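Local coordinates for protein kojibiose phosphorylase (Gut metagenome, PDB 6W0P) that is a kojibiose phosphorylase of glycoside hydrolase family 65, with N-terminal, central catalytic and C-terminal domains, at residues L690-Q704 with L714-T726. Sequence-based numbering, arbitrary orientation.
Sequences LNLTPTSNKNWNYYQ and LTVKVDKDNVIIT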
loop_
_atom_site.group_PDB
_atom_site.type_symbol
_atom_site.label_atom_id
_atom_site.label_comp_id
_atom_site.label_asym_id
_atom_site.label_seq_id
_atom_site.Cartn_x
_atom_site.Cartn_y
_atom_site.Cartn_z
ATOM N N LEU A 690 -27.205 21.966 32.476
ATOM C CA LEU A 690 -25.739 21.945 32.669
ATOM C C LEU A 690 -25.417 21.287 34.014
ATOM O O LEU A 690 -25.957 21.744 35.044
ATOM C CB LEU A 690 -25.201 23.379 32.592
ATOM C CG LEU A 690 -23.683 23.509 32.624
ATOM C CD1 LEU A 690 -23.212 24.445 31.528
ATOM C CD2 LEU A 690 -23.212 24.002 33.973
ATOM N N ASN A 691 -24.531 20.292 33.974
ATOM C CA ASN A 691 -23.974 19.571 35.136
ATOM C C ASN A 691 -22.487 19.913 35.288
ATOM O O ASN A 691 -21.776 20.019 34.266
ATOM C CB ASN A 691 -24.118 18.050 35.002
ATOM C CG ASN A 691 -25.532 17.524 35.171
ATOM O OD1 ASN A 691 -25.771 16.726 36.064
ATOM N ND2 ASN A 691 -26.461 17.950 34.325
ATOM N N LEU A 692 -22.038 20.034 36.538
ATOM C CA LEU A 692 -20.611 20.136 36.941
ATOM C C LEU A 692 -20.367 19.145 38.078
ATOM O O LEU A 692 -21.300 18.958 38.881
ATOM C CB LEU A 692 -20.312 21.561 37.417
ATOM C CG LEU A 692 -20.485 22.664 36.372
ATOM C CD1 LEU A 692 -20.308 24.039 37.016
ATOM C CD2 LEU A 692 -19.496 22.483 35.242
ATOM N N THR A 693 -19.191 18.504 38.088
ATOM C CA THR A 693 -18.670 17.651 39.188
ATOM C C THR A 693 -17.197 17.967 39.373
ATOM O O THR A 693 -16.338 17.180 38.989
ATOM C CB THR A 693 -18.830 16.153 38.898
ATOM O OG1 THR A 693 -20.182 15.945 38.520
ATOM C CG2 THR A 693 -18.495 15.280 40.089
ATOM N N PRO A 694 -16.865 19.171 39.866
ATOM C CA PRO A 694 -15.473 19.605 39.932
ATOM C C PRO A 694 -14.604 18.774 40.894
ATOM O O PRO A 694 -14.987 18.552 42.033
ATOM C CB PRO A 694 -15.579 21.081 40.343
ATOM C CG PRO A 694 -16.973 21.479 39.931
ATOM C CD PRO A 694 -17.799 20.242 40.222
ATOM N N THR A 695 -13.464 18.310 40.379
ATOM C CA THR A 695 -12.435 17.547 41.128
ATOM C C THR A 695 -11.109 18.308 41.025
ATOM O O THR A 695 -11.032 19.273 40.250
ATOM C CB THR A 695 -12.358 16.105 40.614
ATOM O OG1 THR A 695 -12.219 16.132 39.191
ATOM C CG2 THR A 695 -13.574 15.286 40.997
ATOM N N SER A 696 -10.108 17.886 41.781
ATOM C CA SER A 696 -8.862 18.654 42.026
ATOM C C SER A 696 -7.776 18.171 41.068
ATOM O O SER A 696 -7.683 16.944 40.832
ATOM C CB SER A 696 -8.407 18.493 43.465
ATOM O OG SER A 696 -9.362 19.026 44.369
ATOM N N ASN A 697 -6.974 19.106 40.564
ATOM C CA ASN A 697 -5.622 18.820 40.021
ATOM C C ASN A 697 -4.643 18.978 41.188
ATOM O O ASN A 697 -4.593 20.087 41.737
ATOM C CB ASN A 697 -5.293 19.735 38.851
ATOM C CG ASN A 697 -3.957 19.430 38.207
ATOM O OD1 ASN A 697 -3.023 19.044 38.892
ATOM N ND2 ASN A 697 -3.854 19.615 36.898
ATOM N N LYS A 698 -3.919 17.921 41.553
ATOM C CA LYS A 698 -3.068 17.860 42.782
ATOM C C LYS A 698 -2.061 19.015 42.769
ATOM O O LYS A 698 -1.785 19.545 43.824
ATOM C CB LYS A 698 -2.387 16.483 42.937
ATOM C CG LYS A 698 -0.981 16.332 42.364
ATOM C CD LYS A 698 -0.726 15.011 41.645
ATOM C CE LYS A 698 0.640 14.945 40.981
ATOM N NZ LYS A 698 0.670 13.956 39.872
ATOM N N ASN A 699 -1.618 19.423 41.583
ATOM C CA ASN A 699 -0.591 20.471 41.351
ATOM C C ASN A 699 -1.165 21.888 41.450
ATOM O O ASN A 699 -0.357 22.835 41.395
ATOM C CB ASN A 699 0.040 20.290 39.968
ATOM C CG ASN A 699 0.698 18.934 39.827
ATOM O OD1 ASN A 699 1.453 18.514 40.701
ATOM N ND2 ASN A 699 0.403 18.237 38.745
ATOM N N TRP A 700 -2.484 22.077 41.507
ATOM C CA TRP A 700 -3.079 23.443 41.465
ATOM C C TRP A 700 -3.827 23.747 42.772
ATOM O O TRP A 700 -4.703 22.949 43.160
ATOM C CB TRP A 700 -4.029 23.629 40.275
ATOM C CG TRP A 700 -3.494 23.295 38.915
ATOM C CD1 TRP A 700 -2.194 23.293 38.515
ATOM C CD2 TRP A 700 -4.272 22.964 37.749
ATOM N NE1 TRP A 700 -2.109 22.932 37.201
ATOM C CE2 TRP A 700 -3.363 22.733 36.698
ATOM C CE3 TRP A 700 -5.637 22.830 37.492
ATOM C CZ2 TRP A 700 -3.772 22.391 35.408
ATOM C CZ3 TRP A 700 -6.042 22.475 36.227
ATOM C CH2 TRP A 700 -5.120 22.242 35.196
ATOM N N ASN A 701 -3.579 24.927 43.341
ATOM C CA ASN A 701 -4.339 25.499 44.489
ATOM C C ASN A 701 -5.777 25.753 44.043
ATOM O O ASN A 701 -6.680 25.304 44.715
ATOM C CB ASN A 701 -3.710 26.797 44.999
ATOM C CG ASN A 701 -2.306 26.569 45.513
ATOM O OD1 ASN A 701 -2.051 25.521 46.120
ATOM N ND2 ASN A 701 -1.404 27.515 45.254
ATOM N N TYR A 702 -5.967 26.387 42.897
ATOM C CA TYR A 702 -7.292 26.556 42.272
ATOM C C TYR A 702 -7.122 26.599 40.761
ATOM O O TYR A 702 -6.004 26.823 40.270
ATOM C CB TYR A 702 -8.010 27.773 42.861
ATOM C CG TYR A 702 -7.525 29.156 42.492
ATOM C CD1 TYR A 702 -7.774 29.697 41.233
ATOM C CD2 TYR A 702 -6.893 29.975 43.431
ATOM C CE1 TYR A 702 -7.354 30.979 40.899
ATOM C CE2 TYR A 702 -6.487 31.266 43.121
ATOM C CZ TYR A 702 -6.722 31.764 41.851
ATOM O OH TYR A 702 -6.353 33.037 41.530
ATOM N N TYR A 703 -8.213 26.359 40.045
ATOM C CA TYR A 703 -8.345 26.687 38.611
ATOM C C TYR A 703 -9.699 27.359 38.415
ATOM O O TYR A 703 -10.637 27.159 39.242
ATOM C CB TYR A 703 -8.195 25.446 37.727
ATOM C CG TYR A 703 -9.194 24.355 38.000
ATOM C CD1 TYR A 703 -8.962 23.384 38.955
ATOM C CD2 TYR A 703 -10.376 24.282 37.283
ATOM C CE1 TYR A 703 -9.894 22.389 39.212
ATOM C CE2 TYR A 703 -11.306 23.280 37.505
ATOM C CZ TYR A 703 -11.067 22.332 38.478
ATOM O OH TYR A 703 -11.989 21.355 38.700
ATOM N N GLN A 704 -9.810 28.109 37.324
ATOM C CA GLN A 704 -11.053 28.827 36.970
ATOM C C GLN A 704 -11.186 28.779 35.459
ATOM O O GLN A 704 -10.176 29.080 34.788
ATOM C CB GLN A 704 -11.014 30.256 37.514
ATOM C CG GLN A 704 -12.249 31.096 37.203
ATOM C CD GLN A 704 -12.109 32.470 37.813
ATOM O OE1 GLN A 704 -12.290 32.664 39.012
ATOM N NE2 GLN A 704 -11.763 33.437 36.992
ATOM N N LEU A 714 -20.684 31.977 32.063
ATOM C CA LEU A 714 -20.454 31.358 33.400
ATOM C C LEU A 714 -18.968 31.378 33.756
ATOM O O LEU A 714 -18.155 30.948 32.912
ATOM C CB LEU A 714 -20.936 29.911 33.380
ATOM C CG LEU A 714 -22.391 29.715 33.011
ATOM C CD1 LEU A 714 -22.645 28.261 32.686
ATOM C CD2 LEU A 714 -23.302 30.196 34.133
ATOM N N THR A 715 -18.663 31.788 34.987
ATOM C CA THR A 715 -17.338 31.676 35.640
ATOM C C THR A 715 -17.420 30.645 36.768
ATOM O O THR A 715 -18.239 30.817 37.685
ATOM C CB THR A 715 -16.845 33.023 36.176
ATOM O OG1 THR A 715 -16.811 33.978 35.115
ATOM C CG2 THR A 715 -15.474 32.928 36.801
ATOM N N VAL A 716 -16.564 29.631 36.679
ATOM C CA VAL A 716 -16.481 28.487 37.604
ATOM C C VAL A 716 -15.075 28.494 38.168
ATOM O O VAL A 716 -14.157 28.224 37.407
ATOM C CB VAL A 716 -16.805 27.154 36.910
ATOM C CG1 VAL A 716 -16.711 26.007 37.896
ATOM C CG2 VAL A 716 -18.162 27.167 36.219
ATOM N N LYS A 717 -14.955 28.784 39.467
ATOM C CA LYS A 717 -13.700 28.711 40.247
ATOM C C LYS A 717 -13.771 27.505 41.186
ATOM O O LYS A 717 -14.735 27.421 41.953
ATOM C CB LYS A 717 -13.482 30.010 41.035
ATOM C CG LYS A 717 -12.159 30.069 41.786
ATOM C CD LYS A 717 -11.917 31.387 42.460
ATOM C CE LYS A 717 -10.716 31.306 43.379
ATOM N NZ LYS A 717 -10.269 32.641 43.842
ATOM N N VAL A 718 -12.754 26.648 41.147
ATOM C CA VAL A 718 -12.639 25.422 41.988
ATOM C C VAL A 718 -11.358 25.513 42.826
ATOM O O VAL A 718 -10.284 25.594 42.230
ATOM C CB VAL A 718 -12.660 24.166 41.108
ATOM C CG1 VAL A 718 -12.692 22.893 41.941
ATOM C CG2 VAL A 718 -13.820 24.216 40.132
ATOM N N ASP A 719 -11.486 25.563 44.156
ATOM C CA ASP A 719 -10.337 25.457 45.110
ATOM C C ASP A 719 -10.532 24.197 45.956
ATOM O O ASP A 719 -11.364 23.351 45.561
ATOM C CB ASP A 719 -10.111 26.735 45.932
ATOM C CG ASP A 719 -11.202 27.105 46.927
ATOM O OD1 ASP A 719 -11.910 26.211 47.399
ATOM O OD2 ASP A 719 -11.340 28.297 47.214
ATOM N N LYS A 720 -9.776 24.049 47.049
ATOM C CA LYS A 720 -9.802 22.812 47.876
ATOM C C LYS A 720 -11.171 22.693 48.585
ATOM O O LYS A 720 -11.687 21.560 48.668
ATOM C CB LYS A 720 -8.603 22.785 48.839
ATOM C CG LYS A 720 -8.704 23.702 50.058
ATOM C CD LYS A 720 -7.399 23.936 50.843
ATOM C CE LYS A 720 -7.185 22.940 51.969
ATOM N NZ LYS A 720 -5.907 23.182 52.683
ATOM N N ASP A 721 -11.751 23.819 49.028
ATOM C CA ASP A 721 -12.912 23.874 49.962
ATOM C C ASP A 721 -14.217 24.201 49.230
ATOM O O ASP A 721 -15.248 23.794 49.734
ATOM C CB ASP A 721 -12.705 24.942 51.038
ATOM C CG ASP A 721 -11.384 24.813 51.784
ATOM O OD1 ASP A 721 -10.976 23.651 52.055
ATOM O OD2 ASP A 721 -10.762 25.867 52.068
ATOM N N ASN A 722 -14.177 24.925 48.100
ATOM C CA ASN A 722 -15.387 25.524 47.479
ATOM C C ASN A 722 -15.358 25.437 45.943
ATOM O O ASN A 722 -14.283 25.434 45.330
ATOM C CB ASN A 722 -15.587 26.970 47.944
ATOM C CG ASN A 722 -16.079 27.045 49.376
ATOM O OD1 ASN A 722 -15.344 27.470 50.258
ATOM N ND2 ASN A 722 -17.296 26.595 49.628
ATOM N N VAL A 723 -16.551 25.322 45.381
ATOM C CA VAL A 723 -16.900 25.643 43.987
ATOM C C VAL A 723 -17.693 26.938 44.043
ATOM O O VAL A 723 -18.695 26.953 44.723
ATOM C CB VAL A 723 -17.701 24.506 43.341
ATOM C CG1 VAL A 723 -18.051 24.827 41.904
ATOM C CG2 VAL A 723 -16.941 23.199 43.436
ATOM N N ILE A 724 -17.213 27.975 43.367
ATOM C CA ILE A 724 -17.896 29.284 43.231
ATOM C C ILE A 724 -18.219 29.431 41.744
ATOM O O ILE A 724 -17.283 29.318 40.905
ATOM C CB ILE A 724 -17.000 30.416 43.800
ATOM C CG1 ILE A 724 -16.669 30.161 45.272
ATOM C CG2 ILE A 724 -17.601 31.806 43.602
ATOM C CD1 ILE A 724 -15.383 30.837 45.726
ATOM N N ILE A 725 -19.495 29.638 41.442
ATOM C CA ILE A 725 -20.068 29.766 40.076
ATOM C C ILE A 725 -20.759 31.123 40.034
ATOM O O ILE A 725 -21.582 31.383 40.967
ATOM C CB ILE A 725 -21.049 28.618 39.774
ATOM C CG1 ILE A 725 -20.388 27.239 39.898
ATOM C CG2 ILE A 725 -21.704 28.808 38.421
ATOM C CD1 ILE A 725 -21.365 26.118 40.154
ATOM N N THR A 726 -20.429 31.952 39.036
ATOM C CA THR A 726 -20.972 33.322 38.894
ATOM C C THR A 726 -21.455 33.551 37.457
ATOM O O THR A 726 -20.908 32.936 36.511
ATOM C CB THR A 726 -19.957 34.387 39.351
ATOM O OG1 THR A 726 -18.633 34.058 38.908
ATOM C CG2 THR A 726 -19.910 34.547 40.853
#
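Tyr703 and Val718 lie opposite each other on neighbouring strands as a hydrogen-bonded antiparallel pair: Val718 N gives a nearly straight bond to Tyr703 O (2.9 Å), and Tyr703 N returns one to Val718 O (3.1 Å). Their side chains lie alongside each other, pointing the same way. With CG set between its backbone N and carbonyl carbon (chi1 59°), the Tyr703 ring turns one face to Val718, whose CB sits off-centre above it, 3.6 Å from Tyr703 CZ. The phenol OH donates to Thr695 O, in the plane of that carbonyl, tying the strand to the preceding loop. Pro694 lays CB against Val718 CG2 at 3.6 Å and CG against Val723. Farther along, Leu692 CD1 meets Val716 CG2 and Ile725 CD1 tip to tip.

The other face of this sheet carries Tyr702, Lys717 and Gln704. Extended throughout, Lys717 brings CE over the centre of the Tyr702 ring, and its NZ makes a cation-pi contact 4.2 Å from the ring centroid. Gln704 crosses Thr715, CD to CG2 3.5 Å.

Strand 689-692, from a second sheet, thus packs its leucines onto strands 712-718 and 722-726 of the five-stranded sheet, a sandwich-like arrangement within the family 65 C-terminal domain.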